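Long-range contacts in putative acetyltransferase Sthe_0691 (Sphaerobacter thermophilus, PDB 3SHP), which probably transfers an acetyl group to an acceptor that remains unidentified: residues R17-D22 with L61-R66; A29-R34 with V73-I78; E48-D53 with G81-S86; E118-T123 with A166-V171. All blocks are in the same frame, centred on the assembly; numbering follows the deposited sequence.

Contact 1 (R17-D22 with L61-R66); sequences RAMVED and LLAIVR
With chi1 at 53°, Arg-17 has CG lodged between its backbone N and carbonyl carbon, and from there the chain runs extended to NE, laying one guanidinium face over Val-65 and Ala-63. Val-65 CG2 touches this face 3.7 Å from Arg-17 NE, and Ala-63 CB sits 3.8 Å from NH1. The group is also held flat at its rim: NH1 donates to Ala-18 O at 3.0 Å, only 4° out of the guanidinium plane, and makes a salt bridge with Asp-23. An alanine in place of Arg-17 would be likely to uncover these methyls and deprive Asp-23 of its charged mate. Met-19, a selenomethionine, turns CG away from its backbone N (chi1 -174°), so that its CB meets Leu-61 CB at 3.8 Å while SE runs alongside Leu-61 CD1. The backbones pair antiparallel. Ala-63 N gives Arg-17 O a 2.8 Å bond, the return bond from Arg-17 N to Ala-63 O is weak, and Met-19 N reaches Leu-61 O at 2.9 Å. Strand 14-18 thus borders strand 58-66 just before the chain enters helix 21-26; strand 72-80 pairs along the other edge of 58-66, and helix 98-116 packs on Leu-62 and Ile-64.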
loop_
_atom_site.group_PDB
_atom_site.type_symbol
_atom_site.label_atom_id
_atom_site.label_comp_id
_atom_site.label_asym_id
_atom_site.label_seq_id
_atom_site.Cartn_x
_atom_site.Cartn_y
_atom_site.Cartn_z
ATOM N N ARG A 17 7.360 -22.308 -27.222
ATOM C CA ARG A 17 7.332 -21.469 -28.410
ATOM C C ARG A 17 7.367 -20.032 -27.896
ATOM O O ARG A 17 7.127 -19.801 -26.736
ATOM C CB ARG A 17 6.042 -21.711 -29.201
ATOM C CG ARG A 17 4.718 -21.558 -28.363
ATOM C CD ARG A 17 3.554 -21.097 -29.252
ATOM N NE ARG A 17 2.292 -21.007 -28.520
ATOM C CZ ARG A 17 1.885 -19.958 -27.795
ATOM N NH1 ARG A 17 2.640 -18.855 -27.684
ATOM N NH2 ARG A 17 0.703 -20.018 -27.170
ATOM N N ALA A 18 7.656 -19.082 -28.770
ATOM C CA ALA A 18 7.667 -17.672 -28.404
ATOM C C ALA A 18 6.337 -17.285 -27.766
ATOM O O ALA A 18 5.269 -17.599 -28.296
ATOM C CB ALA A 18 7.973 -16.790 -29.639
HETATM N N MSE A 19 6.398 -16.677 -26.592
HETATM C CA MSE A 19 5.201 -16.123 -25.958
HETATM C C MSE A 19 4.763 -14.910 -26.775
HETATM O O MSE A 19 5.597 -14.099 -27.191
HETATM C CB MSE A 19 5.491 -15.718 -24.515
HETATM C CG MSE A 19 4.263 -15.261 -23.758
HETATM SE SE MSE A 19 4.607 -15.440 -21.886
HETATM C CE MSE A 19 2.827 -15.320 -21.113
ATOM N N VAL A 20 3.461 -14.819 -27.029
ATOM C CA VAL A 20 2.882 -13.727 -27.795
ATOM C C VAL A 20 1.913 -12.929 -26.910
ATOM O O VAL A 20 1.543 -13.378 -25.829
ATOM C CB VAL A 20 2.180 -14.246 -29.077
ATOM C CG1 VAL A 20 3.209 -14.827 -30.049
ATOM C CG2 VAL A 20 1.073 -15.279 -28.745
ATOM N N GLU A 21 1.548 -11.732 -27.360
ATOM C CA GLU A 21 0.701 -10.790 -26.593
ATOM C C GLU A 21 -0.596 -11.421 -26.044
ATOM O O GLU A 21 -1.010 -11.135 -24.912
ATOM C CB GLU A 21 0.378 -9.568 -27.447
ATOM C CG GLU A 21 1.628 -8.833 -27.851
ATOM C CD GLU A 21 1.378 -7.626 -28.728
ATOM O OE1 GLU A 21 0.381 -7.605 -29.483
ATOM O OE2 GLU A 21 2.222 -6.698 -28.683
ATOM N N ASP A 22 -1.208 -12.265 -26.865
ATOM C CA ASP A 22 -2.361 -13.072 -26.508
ATOM C C ASP A 22 -2.129 -13.905 -25.226
ATOM O O ASP A 22 -2.949 -13.885 -24.300
ATOM C CB ASP A 22 -2.654 -14.015 -27.665
ATOM C CG ASP A 22 -4.094 -14.333 -27.786
ATOM O OD1 ASP A 22 -4.865 -13.388 -28.126
ATOM O OD2 ASP A 22 -4.456 -15.525 -27.565
ATOM N N LEU A 61 10.840 -14.328 -24.087
ATOM C CA LEU A 61 9.836 -15.059 -23.353
ATOM C C LEU A 61 9.347 -16.241 -24.162
ATOM O O LEU A 61 8.915 -16.062 -25.300
ATOM C CB LEU A 61 8.657 -14.144 -23.110
ATOM C CG LEU A 61 8.651 -13.353 -21.833
ATOM C CD1 LEU A 61 7.403 -12.430 -21.879
ATOM C CD2 LEU A 61 8.626 -14.295 -20.645
ATOM N N LEU A 62 9.405 -17.430 -23.565
ATOM C CA LEU A 62 8.862 -18.617 -24.162
ATOM C C LEU A 62 7.624 -19.032 -23.374
ATOM O O LEU A 62 7.656 -19.060 -22.135
ATOM C CB LEU A 62 9.895 -19.747 -24.145
ATOM C CG LEU A 62 11.208 -19.536 -24.923
ATOM C CD1 LEU A 62 12.097 -20.753 -24.786
ATOM C CD2 LEU A 62 10.938 -19.244 -26.414
ATOM N N ALA A 63 6.536 -19.327 -24.076
ATOM C CA ALA A 63 5.376 -19.920 -23.447
ATOM C C ALA A 63 5.603 -21.401 -23.267
ATOM O O ALA A 63 6.173 -22.070 -24.149
ATOM C CB ALA A 63 4.164 -19.710 -24.320
ATOM N N ILE A 64 5.147 -21.937 -22.146
ATOM C CA ILE A 64 5.160 -23.387 -21.984
ATOM C C ILE A 64 3.718 -23.834 -22.223
ATOM O O ILE A 64 2.793 -23.367 -21.539
ATOM C CB ILE A 64 5.636 -23.786 -20.596
ATOM C CG1 ILE A 64 7.042 -23.208 -20.321
ATOM C CG2 ILE A 64 5.565 -25.326 -20.406
ATOM C CD1 ILE A 64 7.467 -23.312 -18.828
ATOM N N VAL A 65 3.516 -24.703 -23.208
ATOM C CA VAL A 65 2.167 -25.002 -23.680
ATOM C C VAL A 65 1.884 -26.478 -23.487
ATOM O O VAL A 65 2.641 -27.325 -23.950
ATOM C CB VAL A 65 1.976 -24.610 -25.187
ATOM C CG1 VAL A 65 0.557 -24.895 -25.663
ATOM C CG2 VAL A 65 2.355 -23.138 -25.458
ATOM N N ARG A 66 0.793 -26.791 -22.787
ATOM C CA ARG A 66 0.413 -28.181 -22.609
ATOM C C ARG A 66 -0.189 -28.700 -23.889
ATOM O O ARG A 66 -1.169 -28.155 -24.387
ATOM C CB ARG A 66 -0.561 -28.365 -21.442
ATOM C CG ARG A 66 -0.790 -29.818 -21.073
ATOM C CD ARG A 66 -1.492 -29.964 -19.744
ATOM N NE ARG A 66 -2.684 -29.111 -19.621
ATOM C CZ ARG A 66 -3.245 -28.772 -18.465
ATOM N NH1 ARG A 66 -4.321 -27.999 -18.460
ATOM N NH2 ARG A 66 -2.743 -29.220 -17.321
#

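Contact 2 (A29-R34 with V73-I78); sequences AWFDSR and VGSCRI
Phe-31 sets its ring obliquely against Arg-77, with CZ 3.5 Å from Arg-77 NH2 and the ring and guanidinium planes only 9° apart. The ring gets there because CG stands opposite the backbone N (chi1 180°), which swings it out of the 29-34 loop toward strand 72-80. Arg-77 comes from that strand with a chain bent at chi3 (-67°), bringing NH2 in beside the loop carbonyls; Asp-32 O lies at the guanidinium edge, near its plane, 3.3 Å from Arg-77 NH2. A water in that plane accepts from Arg-77 NH1 at 3.1 Å and donates to Ser-33 O at 2.7 Å, bridging strand and loop. The ring also approaches Ser-75, but the serine has two conformers, so the closeness of OG to CE1 is doubtful evidence. Farther along, Trp-30 CH2 rests 3.7 Å from Gly-74 CA, where Val-73 and Gly-74 together face Ile-64 in a classic beta bulge. Phe-31 CB lies over one face of the indole, offset toward its rim. A serine in place of Phe-31 would probably open a gap between loop and strand and leave the Arg-77 guanidinium without the ring beside it. Within the loop, Asp-32 takes Arg-34 side-on through NE and NH2, and OD1 also accepts Arg-34 N in an Asx turn. Ring packing and the bridging water thus join loop to strand, with Arg-77, which packs on Trp-59 of the tartrate pocket, kept near main-chain oxygens.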
loop_
_atom_site.group_PDB
_atom_site.type_symbol
_atom_site.label_atom_id
_atom_site.label_comp_id
_atom_site.label_asym_id
_atom_site.label_seq_id
_atom_site.Cartn_x
_atom_site.Cartn_y
_atom_site.Cartn_z
ATOM N N ALA A 29 -3.687 -12.448 -14.791
ATOM C CA ALA A 29 -3.977 -12.660 -13.364
ATOM C C ALA A 29 -2.728 -13.157 -12.624
ATOM O O ALA A 29 -2.455 -12.733 -11.503
ATOM C CB ALA A 29 -5.137 -13.635 -13.194
ATOM N N TRP A 30 -1.939 -14.017 -13.265
ATOM C CA TRP A 30 -0.752 -14.532 -12.591
ATOM C C TRP A 30 0.573 -14.167 -13.250
ATOM O O TRP A 30 1.625 -14.279 -12.619
ATOM C CB TRP A 30 -0.832 -16.047 -12.451
ATOM C CG TRP A 30 -0.998 -16.764 -13.750
ATOM C CD1 TRP A 30 -2.173 -17.017 -14.388
ATOM C CD2 TRP A 30 0.043 -17.312 -14.581
ATOM N NE1 TRP A 30 -1.935 -17.694 -15.561
ATOM C CE2 TRP A 30 -0.586 -17.896 -15.698
ATOM C CE3 TRP A 30 1.453 -17.358 -14.488
ATOM C CZ2 TRP A 30 0.133 -18.531 -16.719
ATOM C CZ3 TRP A 30 2.172 -17.989 -15.503
ATOM C CH2 TRP A 30 1.505 -18.571 -16.607
ATOM N N PHE A 31 0.546 -13.774 -14.513
ATOM C CA PHE A 31 1.812 -13.505 -15.170
ATOM C C PHE A 31 2.100 -12.021 -15.198
ATOM O O PHE A 31 1.328 -11.254 -15.750
ATOM C CB PHE A 31 1.860 -14.079 -16.566
ATOM C CG PHE A 31 3.161 -13.809 -17.269
ATOM C CD1 PHE A 31 4.301 -14.522 -16.934
ATOM C CD2 PHE A 31 3.249 -12.814 -18.250
ATOM C CE1 PHE A 31 5.517 -14.265 -17.574
ATOM C CE2 PHE A 31 4.463 -12.554 -18.910
ATOM C CZ PHE A 31 5.600 -13.280 -18.557
ATOM N N ASP A 32 3.222 -11.629 -14.608
ATOM C CA ASP A 32 3.573 -10.227 -14.521
ATOM C C ASP A 32 4.411 -9.935 -15.749
ATOM O O ASP A 32 5.486 -10.475 -15.905
ATOM C CB ASP A 32 4.362 -9.966 -13.238
ATOM C CG ASP A 32 4.608 -8.494 -12.973
ATOM O OD1 ASP A 32 4.223 -7.635 -13.793
ATOM O OD2 ASP A 32 5.184 -8.188 -11.903
ATOM N N SER A 33 3.885 -9.097 -16.627
ATOM C CA SER A 33 4.579 -8.694 -17.831
ATOM C C SER A 33 5.695 -7.695 -17.591
ATOM O O SER A 33 6.527 -7.485 -18.483
ATOM C CB SER A 33 3.587 -8.040 -18.766
ATOM O OG SER A 33 2.882 -9.057 -19.430
ATOM N N ARG A 34 5.711 -7.067 -16.419
ATOM C CA ARG A 34 6.700 -6.037 -16.174
ATOM C C ARG A 34 8.071 -6.684 -16.028
ATOM O O ARG A 34 8.181 -7.859 -15.653
ATOM C CB ARG A 34 6.330 -5.197 -14.950
ATOM C CG ARG A 34 4.903 -4.608 -14.988
ATOM C CD ARG A 34 4.570 -4.000 -13.615
ATOM N NE ARG A 34 4.689 -5.016 -12.558
ATOM C CZ ARG A 34 4.553 -4.790 -11.257
ATOM N NH1 ARG A 34 4.296 -3.570 -10.813
ATOM N NH2 ARG A 34 4.693 -5.791 -10.397
ATOM N N VAL A 73 0.623 -23.077 -19.722
ATOM C CA VAL A 73 0.736 -23.476 -18.331
ATOM C C VAL A 73 1.907 -22.790 -17.608
ATOM O O VAL A 73 2.066 -22.910 -16.375
ATOM C CB VAL A 73 0.821 -25.017 -18.184
ATOM C CG1 VAL A 73 -0.419 -25.679 -18.791
ATOM C CG2 VAL A 73 2.136 -25.571 -18.817
ATOM N N GLY A 74 2.724 -22.056 -18.358
ATOM C CA GLY A 74 3.770 -21.297 -17.739
ATOM C C GLY A 74 4.568 -20.542 -18.758
ATOM O O GLY A 74 4.208 -20.511 -19.942
ATOM N N SER A 75 5.658 -19.938 -18.302
ATOM C CA SER A 75 6.527 -19.174 -19.167
ATOM C C SER A 75 7.958 -19.387 -18.722
ATOM O O SER A 75 8.229 -19.738 -17.571
ATOM C CB SER A 75 6.179 -17.686 -19.088
ATOM O OG SER A 75 6.418 -17.214 -17.783
ATOM N N CYS A 76 8.878 -19.201 -19.648
ATOM C CA CYS A 76 10.276 -19.264 -19.310
ATOM C C CYS A 76 10.855 -17.922 -19.709
ATOM O O CYS A 76 10.865 -17.567 -20.905
ATOM C CB CYS A 76 10.955 -20.413 -20.057
ATOM S SG CYS A 76 12.738 -20.432 -19.757
ATOM N N ARG A 77 11.331 -17.167 -18.726
ATOM C CA ARG A 77 11.939 -15.879 -19.035
ATOM C C ARG A 77 13.449 -15.997 -19.198
ATOM O O ARG A 77 14.145 -16.482 -18.314
ATOM C CB ARG A 77 11.600 -14.826 -17.990
ATOM C CG ARG A 77 11.980 -13.448 -18.495
ATOM C CD ARG A 77 11.714 -12.338 -17.488
ATOM N NE ARG A 77 10.302 -12.103 -17.217
ATOM C CZ ARG A 77 9.512 -11.302 -17.937
ATOM N NH1 ARG A 77 9.982 -10.661 -19.020
ATOM N NH2 ARG A 77 8.239 -11.136 -17.566
ATOM N N ILE A 78 13.953 -15.563 -20.342
ATOM C CA ILE A 78 15.355 -15.694 -20.610
ATOM C C ILE A 78 15.992 -14.321 -20.831
ATOM O O ILE A 78 15.428 -13.477 -21.541
ATOM C CB ILE A 78 15.605 -16.556 -21.875
ATOM C CG1 ILE A 78 14.910 -17.928 -21.758
ATOM C CG2 ILE A 78 17.105 -16.719 -22.107
ATOM C CD1 ILE A 78 14.805 -18.669 -23.103
HETATM O O HOH W 1 7.387 -9.436 -20.111
#

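Contact 3 (E48-D53 with G81-S86); sequences EKLQGD and GKQTAS
The beta hairpin of strands 72-80 and 84-91 turns at Lys-82 and Gln-83, and there its tip docks on the short 3-10 segment 48-50 and the residues that follow, Gln-51 and Gly-52. Gly-81 N to Thr-84 O, at 3.0 Å, ties the two ends of the turn. The turn amides then face outward to the carbonyls of the other segment: Gln-83 N meets Leu-50 O at 2.9 Å with a nearly straight N-H (165°), while Lys-82 N makes a weak bond to Gln-51 O. A CB on Gly-81 would run into Gln-51 O and one on Gly-52 into Lys-82 CB; Gly-52 also has a positive phi, which by itself favours glycine. Lys-82, bent at chi3 (59°), brings NZ to Lys-49 O for a weak bond of 3.1 Å. Leu-50 packs CB against the Thr-84 methyl CG2 at 3.9 Å, and sends CD2 to within 3.6 Å of Gln-83 OE1, the leucine and glutamine side chains crossing at about a right angle. The Gln-51 chain, bent at chi2 (68°), doubles back so that its amide meets Thr-84 OG1, although the 3.3 Å bond between OE1 and OG1 is weak. A water links the group more firmly, lying 2.7 Å from Thr-84 OG1, accepting from Gln-51 NE2 and donating to Ser-86 OG. Farther along, Leu-50 packs on Val-121 of strand 121-127, and Gln-51 lies against Arg-149 of a neighbouring subunit. The carbonyls of Leu-50 and the following Gln-51 thus receive the turn of an antiparallel hairpin, as in GNAT-like sheets.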
loop_
_atom_site.group_PDB
_atom_site.type_symbol
_atom_site.label_atom_id
_atom_site.label_comp_id
_atom_site.label_asym_id
_atom_site.label_seq_id
_atom_site.Cartn_x
_atom_site.Cartn_y
_atom_site.Cartn_z
ATOM N N GLU A 48 32.958 -9.521 -15.317
ATOM C CA GLU A 48 31.837 -8.690 -15.781
ATOM C C GLU A 48 31.621 -8.735 -17.286
ATOM O O GLU A 48 30.481 -8.764 -17.754
ATOM C CB GLU A 48 32.042 -7.236 -15.367
ATOM C CG GLU A 48 30.953 -6.711 -14.463
ATOM C CD GLU A 48 31.315 -5.377 -13.848
ATOM O OE1 GLU A 48 30.446 -4.472 -13.834
ATOM O OE2 GLU A 48 32.466 -5.231 -13.377
ATOM N N LYS A 49 32.727 -8.749 -18.032
ATOM C CA LYS A 49 32.694 -8.692 -19.497
ATOM C C LYS A 49 31.774 -9.762 -20.120
ATOM O O LYS A 49 31.162 -9.526 -21.166
ATOM C CB LYS A 49 34.117 -8.730 -20.087
ATOM C CG LYS A 49 34.804 -10.116 -20.072
ATOM C CD LYS A 49 36.279 -10.033 -20.549
ATOM C CE LYS A 49 36.947 -11.421 -20.573
ATOM N NZ LYS A 49 38.398 -11.395 -20.957
ATOM N N LEU A 50 31.652 -10.916 -19.457
ATOM C CA LEU A 50 30.777 -11.984 -19.937
ATOM C C LEU A 50 29.330 -11.540 -20.160
ATOM O O LEU A 50 28.654 -12.074 -21.030
ATOM C CB LEU A 50 30.808 -13.178 -18.988
ATOM C CG LEU A 50 32.144 -13.896 -18.799
ATOM C CD1 LEU A 50 31.978 -14.946 -17.715
ATOM C CD2 LEU A 50 32.646 -14.529 -20.112
ATOM N N GLN A 51 28.875 -10.558 -19.383
ATOM C CA GLN A 51 27.510 -10.053 -19.497
ATOM C C GLN A 51 27.369 -9.043 -20.648
ATOM O O GLN A 51 26.288 -8.902 -21.227
ATOM C CB GLN A 51 27.067 -9.408 -18.182
ATOM C CG GLN A 51 25.543 -9.254 -18.023
ATOM C CD GLN A 51 24.839 -10.593 -17.881
ATOM O OE1 GLN A 51 25.364 -11.525 -17.270
ATOM N NE2 GLN A 51 23.655 -10.699 -18.465
ATOM N N GLY A 52 28.460 -8.348 -20.972
ATOM C CA GLY A 52 28.440 -7.299 -21.982
ATOM C C GLY A 52 27.679 -6.050 -21.559
ATOM O O GLY A 52 27.315 -5.897 -20.390
ATOM N N ASP A 53 27.418 -5.170 -22.525
ATOM C CA ASP A 53 26.699 -3.905 -22.297
ATOM C C ASP A 53 25.165 -4.072 -22.194
ATOM O O ASP A 53 24.577 -4.915 -22.886
ATOM C CB ASP A 53 27.068 -2.902 -23.398
ATOM C CG ASP A 53 28.556 -2.528 -23.371
ATOM O OD1 ASP A 53 29.192 -2.644 -22.286
ATOM O OD2 ASP A 53 29.095 -2.122 -24.427
ATOM N N GLY A 81 23.104 -12.088 -22.108
ATOM C CA GLY A 81 24.146 -11.080 -22.176
ATOM C C GLY A 81 25.034 -11.411 -23.375
ATOM O O GLY A 81 24.608 -12.083 -24.311
ATOM N N LYS A 82 26.284 -10.978 -23.354
ATOM C CA LYS A 82 27.165 -11.277 -24.475
ATOM C C LYS A 82 27.434 -12.772 -24.611
ATOM O O LYS A 82 27.257 -13.337 -25.686
ATOM C CB LYS A 82 28.470 -10.492 -24.367
ATOM C CG LYS A 82 29.378 -10.627 -25.574
ATOM C CD LYS A 82 30.525 -9.623 -25.496
ATOM C CE LYS A 82 31.392 -9.802 -24.223
ATOM N NZ LYS A 82 32.283 -8.607 -23.895
ATOM N N GLN A 83 27.856 -13.409 -23.528
ATOM C CA GLN A 83 28.161 -14.822 -23.561
ATOM C C GLN A 83 27.402 -15.612 -22.500
ATOM O O GLN A 83 27.823 -16.712 -22.126
ATOM C CB GLN A 83 29.660 -14.982 -23.377
ATOM C CG GLN A 83 30.401 -14.871 -24.715
ATOM C CD GLN A 83 31.773 -14.282 -24.589
ATOM O OE1 GLN A 83 32.121 -13.648 -23.583
ATOM N NE2 GLN A 83 32.570 -14.458 -25.630
ATOM N N THR A 84 26.301 -15.035 -22.005
ATOM C CA THR A 84 25.555 -15.613 -20.887
ATOM C C THR A 84 24.090 -15.782 -21.219
ATOM O O THR A 84 23.543 -15.035 -22.034
ATOM C CB THR A 84 25.649 -14.738 -19.620
ATOM O OG1 THR A 84 25.038 -13.468 -19.872
ATOM C CG2 THR A 84 27.118 -14.520 -19.205
ATOM N N ALA A 85 23.459 -16.774 -20.598
ATOM C CA ALA A 85 22.017 -16.901 -20.638
ATOM C C ALA A 85 21.539 -17.172 -19.223
ATOM O O ALA A 85 22.068 -18.059 -18.553
ATOM C CB ALA A 85 21.611 -18.029 -21.539
ATOM N N SER A 86 20.565 -16.381 -18.775
ATOM C CA SER A 86 19.978 -16.504 -17.456
ATOM C C SER A 86 18.479 -16.710 -17.624
ATOM O O SER A 86 17.862 -16.102 -18.498
ATOM C CB SER A 86 20.258 -15.239 -16.640
ATOM O OG SER A 86 21.654 -14.996 -16.575
HETATM O O HOH W 2 22.547 -13.397 -18.886
#

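Contact 4 (E118-T123 with A166-V171); sequences ELLVIT and AVDPKV
Leu-120 O takes a bond from Asp-168 N at 2.8 Å, with N-H nearly straight at 168°. A CA-H...O contact from Val-167 CA to Leu-120 O, at 3.3 Å, adds to it. Two further backbone bonds tie the strands: Ile-122 N to Ala-166 O at 3.0 Å and Ala-166 N to Ile-122 O at 3.1 Å. Ile-122 and Ala-166 are thus an antiparallel hydrogen-bonded pair, and Val-121 with Val-167 a non-hydrogen-bonded one. The valines lie side by side on one face of the sheet, Val-121 CG1 reaching Val-167 CG2 at 3.9 Å. On the other face Ile-122 and Ala-166 both lie against Arg-114 of helix 98-116. Strand 121-127 here pairs antiparallel with the C-terminal strand 157-167 and runs parallel to 84-91 on its other side, as in GNAT-like sheets. Beyond the pairing the chain turns outward. Asp-168 puts CG opposite its backbone N (chi1 -173°), and its carboxylate oxygen OD1 takes Lys-170 N at 2.8 Å, nearly along the C-O axis, closing an Asx turn. Leu-120 CD2 rests 3.8 Å from Asp-168 CB, the two side chains crossing at a slant. The turn also brings Val-171 back over the leucine, its CG2 lying 4.0 Å from Leu-120 CB, and Val-171 in turn packs on Leu-46.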
loop_
_atom_site.group_PDB
_atom_site.type_symbol
_atom_site.label_atom_id
_atom_site.label_comp_id
_atom_site.label_asym_id
_atom_site.label_seq_id
_atom_site.Cartn_x
_atom_site.Cartn_y
_atom_site.Cartn_z
ATOM N N GLU A 118 26.039 -19.100 -28.550
ATOM C CA GLU A 118 27.457 -19.197 -28.188
ATOM C C GLU A 118 27.750 -18.787 -26.742
ATOM O O GLU A 118 28.353 -17.749 -26.467
ATOM C CB GLU A 118 28.319 -18.456 -29.205
ATOM C CG GLU A 118 28.299 -19.146 -30.572
ATOM C CD GLU A 118 28.871 -20.577 -30.533
ATOM O OE1 GLU A 118 29.324 -21.045 -31.597
ATOM O OE2 GLU A 118 28.883 -21.224 -29.442
ATOM N N LEU A 119 27.342 -19.649 -25.823
ATOM C CA LEU A 119 27.312 -19.301 -24.415
ATOM C C LEU A 119 28.463 -19.927 -23.672
ATOM O O LEU A 119 28.831 -21.072 -23.932
ATOM C CB LEU A 119 26.007 -19.775 -23.794
ATOM C CG LEU A 119 24.745 -19.273 -24.460
ATOM C CD1 LEU A 119 23.572 -19.987 -23.804
ATOM C CD2 LEU A 119 24.611 -17.752 -24.337
ATOM N N LEU A 120 29.032 -19.162 -22.753
ATOM C CA LEU A 120 30.020 -19.694 -21.830
ATOM C C LEU A 120 29.346 -19.973 -20.473
ATOM O O LEU A 120 29.894 -20.733 -19.669
ATOM C CB LEU A 120 31.222 -18.733 -21.705
ATOM C CG LEU A 120 31.934 -18.460 -23.050
ATOM C CD1 LEU A 120 33.131 -17.493 -22.939
ATOM C CD2 LEU A 120 32.375 -19.767 -23.740
ATOM N N VAL A 121 28.158 -19.387 -20.242
ATOM C CA VAL A 121 27.440 -19.508 -18.952
ATOM C C VAL A 121 25.927 -19.601 -19.130
ATOM O O VAL A 121 25.321 -18.805 -19.869
ATOM C CB VAL A 121 27.733 -18.321 -18.004
ATOM C CG1 VAL A 121 27.275 -18.627 -16.592
ATOM C CG2 VAL A 121 29.208 -17.983 -17.994
ATOM N N ILE A 122 25.333 -20.594 -18.472
ATOM C CA ILE A 122 23.882 -20.763 -18.379
ATOM C C ILE A 122 23.541 -20.778 -16.896
ATOM O O ILE A 122 24.190 -21.493 -16.119
ATOM C CB ILE A 122 23.415 -22.101 -19.019
ATOM C CG1 ILE A 122 23.833 -22.171 -20.494
ATOM C CG2 ILE A 122 21.899 -22.272 -18.905
ATOM C CD1 ILE A 122 23.462 -23.513 -21.220
ATOM N N THR A 123 22.525 -19.999 -16.519
ATOM C CA THR A 123 22.227 -19.715 -15.127
ATOM C C THR A 123 20.705 -19.842 -14.961
ATOM O O THR A 123 19.931 -19.163 -15.664
ATOM C CB THR A 123 22.741 -18.290 -14.732
ATOM O OG1 THR A 123 24.157 -18.204 -14.947
ATOM C CG2 THR A 123 22.471 -17.962 -13.269
ATOM N N ALA A 166 25.919 -23.965 -15.621
ATOM C CA ALA A 166 27.012 -24.606 -16.322
ATOM C C ALA A 166 27.896 -23.483 -16.830
ATOM O O ALA A 166 27.418 -22.489 -17.421
ATOM C CB ALA A 166 26.512 -25.470 -17.453
ATOM N N VAL A 167 29.184 -23.632 -16.562
ATOM C CA VAL A 167 30.172 -22.650 -16.941
ATOM C C VAL A 167 31.288 -23.343 -17.736
ATOM O O VAL A 167 31.949 -24.266 -17.237
ATOM C CB VAL A 167 30.737 -21.926 -15.704
ATOM C CG1 VAL A 167 31.840 -20.924 -16.094
ATOM C CG2 VAL A 167 29.602 -21.235 -14.900
ATOM N N ASP A 168 31.471 -22.897 -18.975
ATOM C CA ASP A 168 32.524 -23.388 -19.854
ATOM C C ASP A 168 33.889 -23.378 -19.161
ATOM O O ASP A 168 34.222 -22.412 -18.457
ATOM C CB ASP A 168 32.564 -22.536 -21.130
ATOM C CG ASP A 168 33.509 -23.085 -22.177
ATOM O OD1 ASP A 168 34.732 -22.995 -21.958
ATOM O OD2 ASP A 168 33.033 -23.588 -23.227
ATOM N N PRO A 169 34.685 -24.456 -19.354
ATOM C CA PRO A 169 36.040 -24.560 -18.789
ATOM C C PRO A 169 36.900 -23.299 -19.001
ATOM O O PRO A 169 37.599 -22.881 -18.073
ATOM C CB PRO A 169 36.651 -25.747 -19.539
ATOM C CG PRO A 169 35.504 -26.588 -19.948
ATOM C CD PRO A 169 34.266 -25.712 -20.006
ATOM N N LYS A 170 36.831 -22.698 -20.196
ATOM C CA LYS A 170 37.622 -21.499 -20.539
ATOM C C LYS A 170 37.568 -20.418 -19.461
ATOM O O LYS A 170 38.554 -19.721 -19.228
ATOM C CB LYS A 170 37.140 -20.879 -21.847
ATOM C CG LYS A 170 37.438 -21.668 -23.091
ATOM C CD LYS A 170 36.544 -21.164 -24.209
ATOM C CE LYS A 170 37.201 -21.363 -25.547
ATOM N NZ LYS A 170 36.268 -20.961 -26.622
ATOM N N VAL A 171 36.410 -20.275 -18.824
ATOM C CA VAL A 171 36.205 -19.280 -17.778
ATOM C C VAL A 171 36.826 -19.742 -16.456
ATOM O O VAL A 171 37.819 -19.181 -15.987
ATOM C CB VAL A 171 34.703 -19.003 -17.556
ATOM C CG1 VAL A 171 34.527 -17.819 -16.650
ATOM C CG2 VAL A 171 33.993 -18.763 -18.886
#

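All four contacts reach one mixed sheet. Contacts 1 and 2 lie on the neighbouring strands 58-66 and 72-80, with centres about 9 Å apart and Leu-62 O 2.8 Å from Cys-76 N. Contacts 3 and 4 are joined likewise through strands 84-91 and 121-127, their centres about 10 Å apart. The two pairs lie far apart: about 24 Å separates the centres of contacts 1 and 3, although contact 2 touches contact 3 where Ile-78 CG2 packs on Ser-86 O. Bound tartrate, held by Phe-35, Arg-58 and Trp-59, is about 7 Å from the side chains of Leu-61 and Arg-77, placing contacts 1 and 2 beside the pocket.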